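Local coordinates for long form salivary protein D7L1 (Culex quinquefasciatus, PDB 6V4C) that binds and sequesters adenine nucleotides, most tightly ATP and ADP, and so inhibits platelet aggregation and haemostasis while the mosquito feeds on blood, at residues K32-S37 and R269-T274; M191-K196 and M253-Y258; I259-E264 and N280-K285. All blocks are in the same frame, centred on the assembly; numbering follows the deposited sequence.

Interaction 1: residues K32-S37 and R269-T274; sequences KWMKWS and RLREAT
Leu270 and Arg271 receive the end of the Met34 side chain where the two odorant-binding-protein-like parts of this D7 long form face each other beside the nucleotide. Met34 closes the helix 27-34, and just beyond it Trp36, with positive phi, completes a Schellman motif. In it Trp36 N bonds to Trp33 O at 2.9 Å and Ser37 N to Lys32 O at 2.8 Å, and the chain leaves the helix here. Met34, in the last helical turn, is the residue of 32-37 that touches 269-274.

Leu270, at the end of a short 3-10 segment, offers its CB, and Met34 CE packs on Leu270 CB at 3.6 Å. The methionine is extended through chi2 (-173°), carrying its thioether far from its own helix before the chain bends at chi3. Met19 of helix 8-22 touches both Met34 and Leu270, so this apolar patch is built from three elements. Arg271 lies at the margin, its CB not aimed at the helix although the guanidinium end comes nearer; it also packs on Asn265, an ADP-binding residue. The nearest atoms of the Met34 side chain and ADP are about 5 Å apart. At this margin Met34 CE approaches the guanidinium obliquely, 4.4 Å from Arg271 NE.

Interaction 2: residues M191-K196 and M253-Y258; sequences MRWMKK and MKVLDY
The turn that follows helix 179-190 packs on helix 249-263 through Met191 and Trp193, which close around one methyl group of Leu256 in a buried contact inside the second odorant-binding-protein-like part of the chain. Trp193 CH2 lies 3.6 Å from Leu256 CD1. Met191 SD is 3.8 Å from Leu256 CD1, the methionine chain running at about a right angle to the leucine. The CB of Leu256 is not aimed directly at the turn; the branched end does the reaching, with chi1 at -123°, away from a staggered value.

Trp193 uses the far end of its six-membered ring. Val255 CG1 sits at the ring edge, close to the plane, 4.2 Å from Trp193 CZ2, whereas Leu256 CD1 approaches the same ring obliquely. One face of the Trp193 ring is covered from within the turn: Met191 CE stands 3.7 Å above the plane, over the ring centre, so that the terminal methyl of the methionine lies on the ring face in a CH-pi type of approach. The bend of the methionine at chi3 (-69°) brings this methyl back over the indole while the sulfur meets the leucine.

Arg192 has positive phi and ends helix 179-190 with a Schellman motif. The CB atoms of Met191 and Trp193, on either side of it in sequence, both point toward helix 249-263. Arg192 points elsewhere, forming a salt bridge with Glu9 and a cation-pi contact with Phe13, both on helix 8-22. The nearest atoms of the Met191 side chain and ADP are about 12 Å apart. Helix 235-247 adds Ile243 against Trp193 and Tyr240 against Leu256.

Interaction 3: residues I259-E264 and N280-K285; sequences IEVRSE and NAMRSK. With ADP (adenosine-5'-diphosphate), chain B.
At the end of helix 249-263 that leads into the ADP pocket, Val261 packs against helix 279-292 through Met282 and Lys285. Both valine methyls are used. Val261 CG2 meets Met282 CE at 3.7 Å, and Val261 CG1 lies 3.8 Å from Lys285 CD. With CG1 anti to the backbone N (chi1 165°), the fork opens toward the other helix and takes the aliphatic part of the lysine across it at about a right angle. Met282 arrives differently: its CB is not aimed at Val261, but bends at chi2 and chi3 swing the methyl round to it, the two side chains sliding past each other in opposite directions. Lys285 keeps its chain extended as far as CE and turns only at chi4, beyond CD, which together with CB rests on the valine.

In the same last turn Ser263 borders the pocket. Ser263 OG donates to Glu260 O at 2.8 Å, tilted 22° from the carbonyl plane, and also accepts from Ile150 N. Ser263 O stands 3.5 Å from ADP C2 on the adenine and takes a bond from Lys144 NZ, which is also bonded to ADP.

Helix 279-292 thus lies against helix 249-263 on the Val261 side, where its Leu289 also touches Glu260 and Glu264, while Met282 reaches back along the partner helix to Tyr258.

In the fold
Interactions 2 and 3 share helix 249-263, their centres about 13 Å apart: 191-196 packs on its middle, 280-285 near its end. They join, since Met282 CE lies 3.5 Å from Asp257 O and Ile259 packs on both Met191 and Trp193. The centre of interaction 1 is about 22 Å from that of interaction 2 and about 19 Å from that of interaction 3. Along the chain its segments enclose interaction 2 and alternate with those of interaction 3. Arg269, packing on Tyr258 and Arg262, ties it to the same helix. Helix 249-263 is common to all three, packed against from Val255 to Arg262, and the chain leaving it passes the ADP-binding residues Asn265, Tyr266 and Ser267 before meeting Met34.

Interaction 1: residues K32-S37 and R269-T274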
loop_
_atom_site.group_PDB
_atom_site.type_symbol
_atom_site.label_atom_id
_atom_site.label_comp_id
_atom_site.label_asym_id
_atom_site.label_seq_id
_atom_site.Cartn_x
_atom_site.Cartn_y
_atom_site.Cartn_z
ATOM N N LYS A 32 9.500 -2.241 -16.152
ATOM C CA LYS A 32 10.542 -3.213 -15.840
ATOM C C LYS A 32 10.499 -3.616 -14.372
ATOM O O LYS A 32 10.710 -4.788 -14.035
ATOM C CB LYS A 32 11.918 -2.650 -16.199
ATOM C CG LYS A 32 12.214 -2.607 -17.690
ATOM N N TRP A 33 10.229 -2.658 -13.482
ATOM C CA TRP A 33 10.193 -2.965 -12.055
ATOM C C TRP A 33 9.043 -3.904 -11.712
ATOM O O TRP A 33 9.208 -4.822 -10.900
ATOM C CB TRP A 33 10.112 -1.676 -11.242
ATOM C CG TRP A 33 11.355 -0.845 -11.328
ATOM C CD1 TRP A 33 12.547 -1.211 -11.881
ATOM C CD2 TRP A 33 11.528 0.493 -10.847
ATOM N NE1 TRP A 33 13.453 -0.182 -11.774
ATOM C CE2 TRP A 33 12.851 0.876 -11.142
ATOM C CE3 TRP A 33 10.692 1.406 -10.195
ATOM C CZ2 TRP A 33 13.358 2.129 -10.808
ATOM C CZ3 TRP A 33 11.198 2.649 -9.863
ATOM C CH2 TRP A 33 12.519 2.999 -10.171
ATOM N N MET A 34 7.870 -3.691 -12.318
ATOM C CA MET A 34 6.741 -4.584 -12.072
ATOM C C MET A 34 7.061 -6.007 -12.514
ATOM O O MET A 34 6.654 -6.975 -11.860
ATOM C CB MET A 34 5.491 -4.073 -12.790
ATOM C CG MET A 34 5.107 -2.651 -12.438
ATOM S SD MET A 34 3.529 -2.161 -13.156
ATOM C CE MET A 34 3.824 -0.429 -13.483
ATOM N N LYS A 35 7.787 -6.150 -13.623
ATOM C CA LYS A 35 8.249 -7.452 -14.084
ATOM C C LYS A 35 9.468 -7.945 -13.317
ATOM O O LYS A 35 9.966 -9.035 -13.617
ATOM C CB LYS A 35 8.570 -7.402 -15.581
ATOM C CG LYS A 35 7.379 -7.067 -16.465
ATOM N N TRP A 36 9.952 -7.172 -12.342
ATOM C CA TRP A 36 11.143 -7.524 -11.568
ATOM C C TRP A 36 12.368 -7.717 -12.460
ATOM O O TRP A 36 13.191 -8.608 -12.237
ATOM C CB TRP A 36 10.909 -8.722 -10.642
ATOM C CG TRP A 36 10.368 -8.336 -9.299
ATOM C CD1 TRP A 36 9.267 -7.569 -9.048
ATOM C CD2 TRP A 36 10.901 -8.703 -8.019
ATOM N NE1 TRP A 36 9.084 -7.432 -7.693
ATOM C CE2 TRP A 36 10.072 -8.121 -7.039
ATOM C CE3 TRP A 36 11.997 -9.468 -7.607
ATOM C CZ2 TRP A 36 10.304 -8.279 -5.674
ATOM C CZ3 TRP A 36 12.227 -9.624 -6.251
ATOM C CH2 TRP A 36 11.385 -9.031 -5.301
ATOM N N SER A 37 12.488 -6.870 -13.483
ATOM C CA SER A 37 13.687 -6.818 -14.318
ATOM C C SER A 37 14.610 -5.753 -13.730
ATOM O O SER A 37 14.758 -4.646 -14.252
ATOM C CB SER A 37 13.321 -6.521 -15.767
ATOM N N ARG A 269 -1.234 4.710 -10.852
ATOM C CA ARG A 269 -0.499 5.888 -11.297
ATOM C C ARG A 269 0.761 5.554 -12.086
ATOM O O ARG A 269 1.353 6.461 -12.681
ATOM C CB ARG A 269 -0.149 6.780 -10.108
ATOM C CG ARG A 269 -1.352 7.432 -9.461
ATOM C CD ARG A 269 -0.952 8.182 -8.209
ATOM N NE ARG A 269 -0.241 9.419 -8.507
ATOM C CZ ARG A 269 0.508 10.076 -7.627
ATOM N NH1 ARG A 269 0.658 9.600 -6.397
ATOM N NH2 ARG A 269 1.118 11.199 -7.980
ATOM N N LEU A 270 1.181 4.291 -12.111
ATOM C CA LEU A 270 2.394 3.905 -12.819
ATOM C C LEU A 270 2.148 3.534 -14.277
ATOM O O LEU A 270 3.112 3.405 -15.038
ATOM C CB LEU A 270 3.098 2.769 -12.078
ATOM C CG LEU A 270 3.468 3.126 -10.637
ATOM C CD1 LEU A 270 3.744 1.874 -9.831
ATOM C CD2 LEU A 270 4.666 4.064 -10.609
ATOM N N ARG A 271 0.924 3.422 -14.694
ATOM C CA ARG A 271 0.673 3.311 -16.122
ATOM C C ARG A 271 0.468 4.709 -16.617
ATOM O O ARG A 271 -0.096 5.447 -15.991
ATOM C CB ARG A 271 -0.580 2.589 -16.482
ATOM C CG ARG A 271 -0.767 1.427 -15.575
ATOM C CD ARG A 271 -0.285 0.274 -16.260
ATOM N NE ARG A 271 -0.228 -0.483 -15.079
ATOM C CZ ARG A 271 -1.218 -0.807 -14.298
ATOM N NH1 ARG A 271 -2.432 -0.424 -14.486
ATOM N NH2 ARG A 271 -0.993 -1.576 -13.304
ATOM N N GLU A 272 0.797 4.944 -17.853
ATOM C CA GLU A 272 0.891 6.313 -18.357
ATOM C C GLU A 272 -0.483 6.943 -18.562
ATOM O O GLU A 272 -0.663 8.144 -18.319
ATOM C CB GLU A 272 1.707 6.352 -19.648
ATOM C CG GLU A 272 2.173 7.744 -20.027
ATOM C CD GLU A 272 2.596 7.844 -21.476
ATOM O OE1 GLU A 272 2.110 8.760 -22.173
ATOM O OE2 GLU A 272 3.410 7.006 -21.919
ATOM N N ALA A 273 -1.463 6.158 -19.019
ATOM C CA ALA A 273 -2.776 6.712 -19.333
ATOM C C ALA A 273 -3.546 7.140 -18.091
ATOM O O ALA A 273 -4.438 7.990 -18.190
ATOM C CB ALA A 273 -3.611 5.718 -20.137
ATOM N N THR A 274 -3.227 6.572 -16.930
ATOM C CA THR A 274 -3.879 6.917 -15.673
ATOM C C THR A 274 -2.894 7.533 -14.683
ATOM O O THR A 274 -3.107 7.486 -13.469
ATOM C CB THR A 274 -4.585 5.702 -15.069
ATOM O OG1 THR A 274 -3.664 4.606 -14.982
ATOM C CG2 THR A 274 -5.768 5.295 -15.930
#

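Interaction 2: residues M191-K196 and M253-Y258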
loop_
_atom_site.group_PDB
_atom_site.type_symbol
_atom_site.label_atom_id
_atom_site.label_comp_id
_atom_site.label_asym_id
_atom_site.label_seq_id
_atom_site.Cartn_x
_atom_site.Cartn_y
_atom_site.Cartn_z
ATOM N N MET A 191 -5.961 2.614 4.148
ATOM C CA MET A 191 -5.252 3.693 3.472
ATOM C C MET A 191 -3.854 3.916 4.026
ATOM O O MET A 191 -3.102 4.714 3.457
ATOM C CB MET A 191 -6.024 5.008 3.610
ATOM C CG MET A 191 -7.329 5.088 2.835
ATOM S SD MET A 191 -8.031 6.754 2.902
ATOM C CE MET A 191 -8.506 6.870 4.627
ATOM N N ARG A 192 -3.499 3.254 5.125
ATOM C CA ARG A 192 -2.241 3.481 5.837
ATOM C C ARG A 192 -2.153 4.879 6.445
ATOM O O ARG A 192 -1.067 5.328 6.823
ATOM C CB ARG A 192 -1.003 3.155 4.991
ATOM C CG ARG A 192 -0.598 1.677 4.971
ATOM C CD ARG A 192 -1.620 0.785 4.263
ATOM N NE ARG A 192 -1.080 -0.548 4.000
ATOM C CZ ARG A 192 -1.731 -1.507 3.348
ATOM N NH1 ARG A 192 -2.958 -1.297 2.893
ATOM N NH2 ARG A 192 -1.154 -2.684 3.153
ATOM N N TRP A 193 -3.281 5.591 6.538
ATOM C CA TRP A 193 -3.305 6.809 7.344
ATOM C C TRP A 193 -3.045 6.483 8.808
ATOM O O TRP A 193 -2.408 7.263 9.528
ATOM C CB TRP A 193 -4.648 7.524 7.203
ATOM C CG TRP A 193 -4.827 8.251 5.903
ATOM C CD1 TRP A 193 -4.101 8.087 4.760
ATOM C CD2 TRP A 193 -5.793 9.272 5.622
ATOM N NE1 TRP A 193 -4.558 8.940 3.781
ATOM C CE2 TRP A 193 -5.596 9.675 4.286
ATOM C CE3 TRP A 193 -6.805 9.881 6.372
ATOM C CZ2 TRP A 193 -6.377 10.660 3.683
ATOM C CZ3 TRP A 193 -7.581 10.858 5.769
ATOM C CH2 TRP A 193 -7.361 11.237 4.437
ATOM N N MET A 194 -3.552 5.343 9.267
ATOM C CA MET A 194 -3.220 4.787 10.570
ATOM C C MET A 194 -2.362 3.554 10.339
ATOM O O MET A 194 -2.724 2.683 9.541
ATOM C CB MET A 194 -4.487 4.400 11.339
ATOM C CG MET A 194 -4.240 3.953 12.778
ATOM S SD MET A 194 -5.705 3.246 13.565
ATOM C CE MET A 194 -6.141 4.492 14.768
ATOM N N LYS A 195 -1.219 3.492 11.015
ATOM C CA LYS A 195 -0.315 2.367 10.860
ATOM C C LYS A 195 -0.825 1.164 11.651
ATOM O O LYS A 195 -1.829 1.235 12.365
ATOM C CB LYS A 195 1.100 2.756 11.291
ATOM C CG LYS A 195 1.676 3.915 10.492
ATOM C CD LYS A 195 3.177 4.074 10.696
ATOM C CE LYS A 195 3.526 4.576 12.086
ATOM N NZ LYS A 195 4.831 5.303 12.083
ATOM N N LYS A 196 -0.120 0.040 11.505
ATOM C CA LYS A 196 -0.512 -1.176 12.216
ATOM C C LYS A 196 -0.539 -0.964 13.726
ATOM O O LYS A 196 -1.444 -1.463 14.412
ATOM C CB LYS A 196 0.423 -2.331 11.860
ATOM C CG LYS A 196 0.014 -3.125 10.627
ATOM C CD LYS A 196 0.926 -4.324 10.412
ATOM N N MET A 253 -12.971 15.043 0.467
ATOM C CA MET A 253 -13.561 14.055 -0.431
ATOM C C MET A 253 -12.813 13.972 -1.754
ATOM O O MET A 253 -12.718 12.890 -2.343
ATOM C CB MET A 253 -15.042 14.357 -0.670
ATOM C CG MET A 253 -15.894 14.138 0.557
ATOM S SD MET A 253 -15.434 12.614 1.402
ATOM C CE MET A 253 -15.957 11.380 0.209
ATOM N N LYS A 254 -12.289 15.097 -2.240
ATOM C CA LYS A 254 -11.442 15.061 -3.426
ATOM C C LYS A 254 -10.232 14.160 -3.205
ATOM O O LYS A 254 -9.851 13.389 -4.093
ATOM C CB LYS A 254 -11.005 16.480 -3.787
ATOM C CG LYS A 254 -10.153 16.574 -5.041
ATOM C CD LYS A 254 -9.688 18.004 -5.272
ATOM C CE LYS A 254 -8.763 18.102 -6.475
ATOM N NZ LYS A 254 -8.322 19.507 -6.716
ATOM N N VAL A 255 -9.621 14.239 -2.019
ATOM C CA VAL A 255 -8.500 13.361 -1.690
ATOM C C VAL A 255 -8.967 11.916 -1.597
ATOM O O VAL A 255 -8.367 11.010 -2.189
ATOM C CB VAL A 255 -7.825 13.817 -0.383
ATOM C CG1 VAL A 255 -6.838 12.762 0.097
ATOM C CG2 VAL A 255 -7.128 15.149 -0.582
ATOM N N LEU A 256 -10.046 11.678 -0.848
ATOM C CA LEU A 256 -10.499 10.314 -0.597
ATOM C C LEU A 256 -10.986 9.634 -1.871
ATOM O O LEU A 256 -10.722 8.446 -2.079
ATOM C CB LEU A 256 -11.596 10.315 0.465
ATOM C CG LEU A 256 -11.291 9.455 1.686
ATOM C CD1 LEU A 256 -10.042 9.955 2.388
ATOM C CD2 LEU A 256 -12.476 9.438 2.629
ATOM N N ASP A 257 -11.712 10.363 -2.727
ATOM C CA ASP A 257 -12.191 9.769 -3.973
ATOM C C ASP A 257 -11.034 9.241 -4.811
ATOM O O ASP A 257 -11.118 8.149 -5.381
ATOM C CB ASP A 257 -12.999 10.784 -4.781
ATOM C CG ASP A 257 -14.364 11.060 -4.184
ATOM O OD1 ASP A 257 -14.883 10.205 -3.437
ATOM O OD2 ASP A 257 -14.922 12.140 -4.468
ATOM N N TYR A 258 -9.943 10.004 -4.895
ATOM C CA TYR A 258 -8.810 9.567 -5.704
ATOM C C TYR A 258 -8.076 8.407 -5.045
ATOM O O TYR A 258 -7.653 7.467 -5.729
ATOM C CB TYR A 258 -7.877 10.744 -5.968
ATOM C CG TYR A 258 -6.869 10.501 -7.062
ATOM C CD1 TYR A 258 -7.226 9.842 -8.233
ATOM C CD2 TYR A 258 -5.563 10.950 -6.934
ATOM C CE1 TYR A 258 -6.303 9.626 -9.238
ATOM C CE2 TYR A 258 -4.634 10.742 -7.934
ATOM C CZ TYR A 258 -5.008 10.081 -9.083
ATOM O OH TYR A 258 -4.079 9.876 -10.075
#

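Interaction 3: residues I259-E264 and N280-K285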
loop_
_atom_site.group_PDB
_atom_site.type_symbol
_atom_site.label_atom_id
_atom_site.label_comp_id
_atom_site.label_asym_id
_atom_site.label_seq_id
_atom_site.Cartn_x
_atom_site.Cartn_y
_atom_site.Cartn_z
ATOM N N ILE A 259 -7.920 8.446 -3.717
ATOM C CA ILE A 259 -7.410 7.281 -2.997
ATOM C C ILE A 259 -8.245 6.047 -3.317
ATOM O O ILE A 259 -7.709 4.972 -3.612
ATOM C CB ILE A 259 -7.359 7.552 -1.481
ATOM C CG1 ILE A 259 -6.251 8.552 -1.144
ATOM C CG2 ILE A 259 -7.166 6.249 -0.719
ATOM C CD1 ILE A 259 -6.281 9.046 0.298
ATOM N N GLU A 260 -9.571 6.188 -3.268
ATOM C CA GLU A 260 -10.449 5.046 -3.518
ATOM C C GLU A 260 -10.223 4.465 -4.906
ATOM O O GLU A 260 -10.086 3.245 -5.065
ATOM C CB GLU A 260 -11.912 5.450 -3.346
ATOM C CG GLU A 260 -12.856 4.304 -3.645
ATOM C CD GLU A 260 -14.249 4.507 -3.096
ATOM O OE1 GLU A 260 -14.639 5.667 -2.847
ATOM O OE2 GLU A 260 -14.952 3.493 -2.912
ATOM N N VAL A 261 -10.186 5.324 -5.929
ATOM C CA VAL A 261 -9.983 4.851 -7.296
ATOM C C VAL A 261 -8.656 4.110 -7.420
ATOM O O VAL A 261 -8.575 3.050 -8.052
ATOM C CB VAL A 261 -10.097 6.015 -8.299
ATOM C CG1 VAL A 261 -9.540 5.609 -9.655
ATOM C CG2 VAL A 261 -11.543 6.451 -8.437
ATOM N N ARG A 262 -7.599 4.649 -6.812
ATOM C CA ARG A 262 -6.285 4.023 -6.913
ATOM C C ARG A 262 -6.191 2.726 -6.118
ATOM O O ARG A 262 -5.347 1.881 -6.438
ATOM C CB ARG A 262 -5.204 4.998 -6.443
ATOM C CG ARG A 262 -5.067 6.247 -7.301
ATOM C CD ARG A 262 -4.665 7.452 -6.454
ATOM N NE ARG A 262 -3.396 7.255 -5.768
ATOM C CZ ARG A 262 -3.032 7.902 -4.665
ATOM N NH1 ARG A 262 -3.850 8.785 -4.099
ATOM N NH2 ARG A 262 -1.850 7.653 -4.119
ATOM N N SER A 263 -7.036 2.546 -5.101
ATOM C CA SER A 263 -6.943 1.378 -4.233
ATOM C C SER A 263 -7.414 0.098 -4.904
ATOM O O SER A 263 -7.152 -0.986 -4.374
ATOM C CB SER A 263 -7.723 1.600 -2.930
ATOM O OG SER A 263 -9.127 1.517 -3.136
ATOM N N GLU A 264 -8.104 0.188 -6.043
ATOM C CA GLU A 264 -8.503 -1.027 -6.747
ATOM C C GLU A 264 -7.310 -1.711 -7.401
ATOM O O GLU A 264 -7.312 -2.935 -7.569
ATOM C CB GLU A 264 -9.588 -0.712 -7.780
ATOM C CG GLU A 264 -10.886 -0.213 -7.169
ATOM C CD GLU A 264 -12.040 -0.231 -8.155
ATOM O OE1 GLU A 264 -11.799 -0.514 -9.346
ATOM O OE2 GLU A 264 -13.189 0.032 -7.737
ATOM N N ASN A 280 -12.166 15.854 -14.173
ATOM C CA ASN A 280 -13.335 15.606 -15.009
ATOM C C ASN A 280 -13.657 14.119 -15.081
ATOM O O ASN A 280 -14.827 13.726 -14.996
ATOM C CB ASN A 280 -13.113 16.186 -16.405
ATOM C CG ASN A 280 -14.215 15.807 -17.374
ATOM O OD1 ASN A 280 -15.347 16.281 -17.262
ATOM N ND2 ASN A 280 -13.888 14.951 -18.338
ATOM N N ALA A 281 -12.631 13.277 -15.231
ATOM C CA ALA A 281 -12.854 11.838 -15.267
ATOM C C ALA A 281 -13.314 11.287 -13.922
ATOM O O ALA A 281 -13.979 10.246 -13.885
ATOM C CB ALA A 281 -11.583 11.121 -15.720
ATOM N N MET A 282 -12.987 11.969 -12.819
ATOM C CA MET A 282 -13.313 11.449 -11.496
ATOM C C MET A 282 -14.811 11.440 -11.231
ATOM O O MET A 282 -15.284 10.621 -10.435
ATOM C CB MET A 282 -12.595 12.258 -10.415
ATOM C CG MET A 282 -11.117 11.938 -10.272
ATOM S SD MET A 282 -10.811 10.224 -9.788
ATOM C CE MET A 282 -11.667 10.154 -8.220
ATOM N N ARG A 283 -15.569 12.333 -11.873
ATOM C CA ARG A 283 -17.008 12.403 -11.620
ATOM C C ARG A 283 -17.697 11.083 -11.948
ATOM O O ARG A 283 -18.509 10.581 -11.162
ATOM C CB ARG A 283 -17.635 13.547 -12.417
ATOM C CG ARG A 283 -17.281 14.942 -11.919
ATOM C CD ARG A 283 -18.150 15.989 -12.610
ATOM N NE ARG A 283 -19.571 15.784 -12.334
ATOM C CZ ARG A 283 -20.560 16.341 -13.026
ATOM N NH1 ARG A 283 -20.291 17.138 -14.053
ATOM N NH2 ARG A 283 -21.821 16.094 -12.698
ATOM N N SER A 284 -17.399 10.509 -13.115
ATOM C CA SER A 284 -18.064 9.265 -13.488
ATOM C C SER A 284 -17.531 8.082 -12.690
ATOM O O SER A 284 -18.245 7.089 -12.505
ATOM C CB SER A 284 -17.978 9.027 -15.000
ATOM O OG SER A 284 -16.636 9.098 -15.464
ATOM N N LYS A 285 -16.290 8.166 -12.205
ATOM C CA LYS A 285 -15.772 7.097 -11.356
ATOM C C LYS A 285 -16.449 7.093 -9.991
ATOM O O LYS A 285 -16.788 6.027 -9.462
ATOM C CB LYS A 285 -14.257 7.216 -11.222
ATOM C CG LYS A 285 -13.527 6.887 -12.505
ATOM C CD LYS A 285 -12.035 6.748 -12.286
ATOM C CE LYS A 285 -11.376 6.107 -13.499
ATOM N NZ LYS A 285 -11.930 4.750 -13.787
HETATM P PB ADP B . -1.209 -9.125 -13.142
HETATM O O1B ADP B . -1.971 -10.238 -13.422
HETATM O O2B ADP B . -0.606 -8.534 -14.275
HETATM O O3B ADP B . -0.272 -9.381 -12.175
HETATM P PA ADP B . -2.467 -6.526 -13.475
HETATM O O1A ADP B . -3.648 -6.364 -14.373
HETATM O O2A ADP B . -1.291 -6.149 -14.165
HETATM O O3A ADP B . -2.293 -7.964 -12.940
HETATM O "O5'" ADP B . -2.394 -5.968 -12.058
HETATM C "C5'" ADP B . -1.321 -6.248 -11.186
HETATM C "C4'" ADP B . -1.189 -5.203 -10.102
HETATM O "O4'" ADP B . -2.027 -5.476 -9.007
HETATM C "C3'" ADP B . 0.122 -5.128 -9.354
HETATM O "O3'" ADP B . 1.071 -4.356 -10.015
HETATM C "C2'" ADP B . -0.226 -4.613 -7.961
HETATM O "O2'" ADP B . 0.082 -3.289 -7.850
HETATM C "C1'" ADP B . -1.718 -4.669 -7.951
HETATM N N9 ADP B . -2.300 -5.247 -6.781
HETATM C C8 ADP B . -2.025 -6.451 -6.313
HETATM N N7 ADP B . -2.697 -6.775 -5.288
HETATM C C5 ADP B . -3.475 -5.712 -5.034
HETATM C C6 ADP B . -4.429 -5.431 -4.063
HETATM N N6 ADP B . -4.768 -6.229 -3.110
HETATM N N1 ADP B . -5.020 -4.263 -4.095
HETATM C C2 ADP B . -4.687 -3.421 -5.023
HETATM N N3 ADP B . -3.841 -3.578 -5.976
HETATM C C4 ADP B . -3.247 -4.750 -5.955
#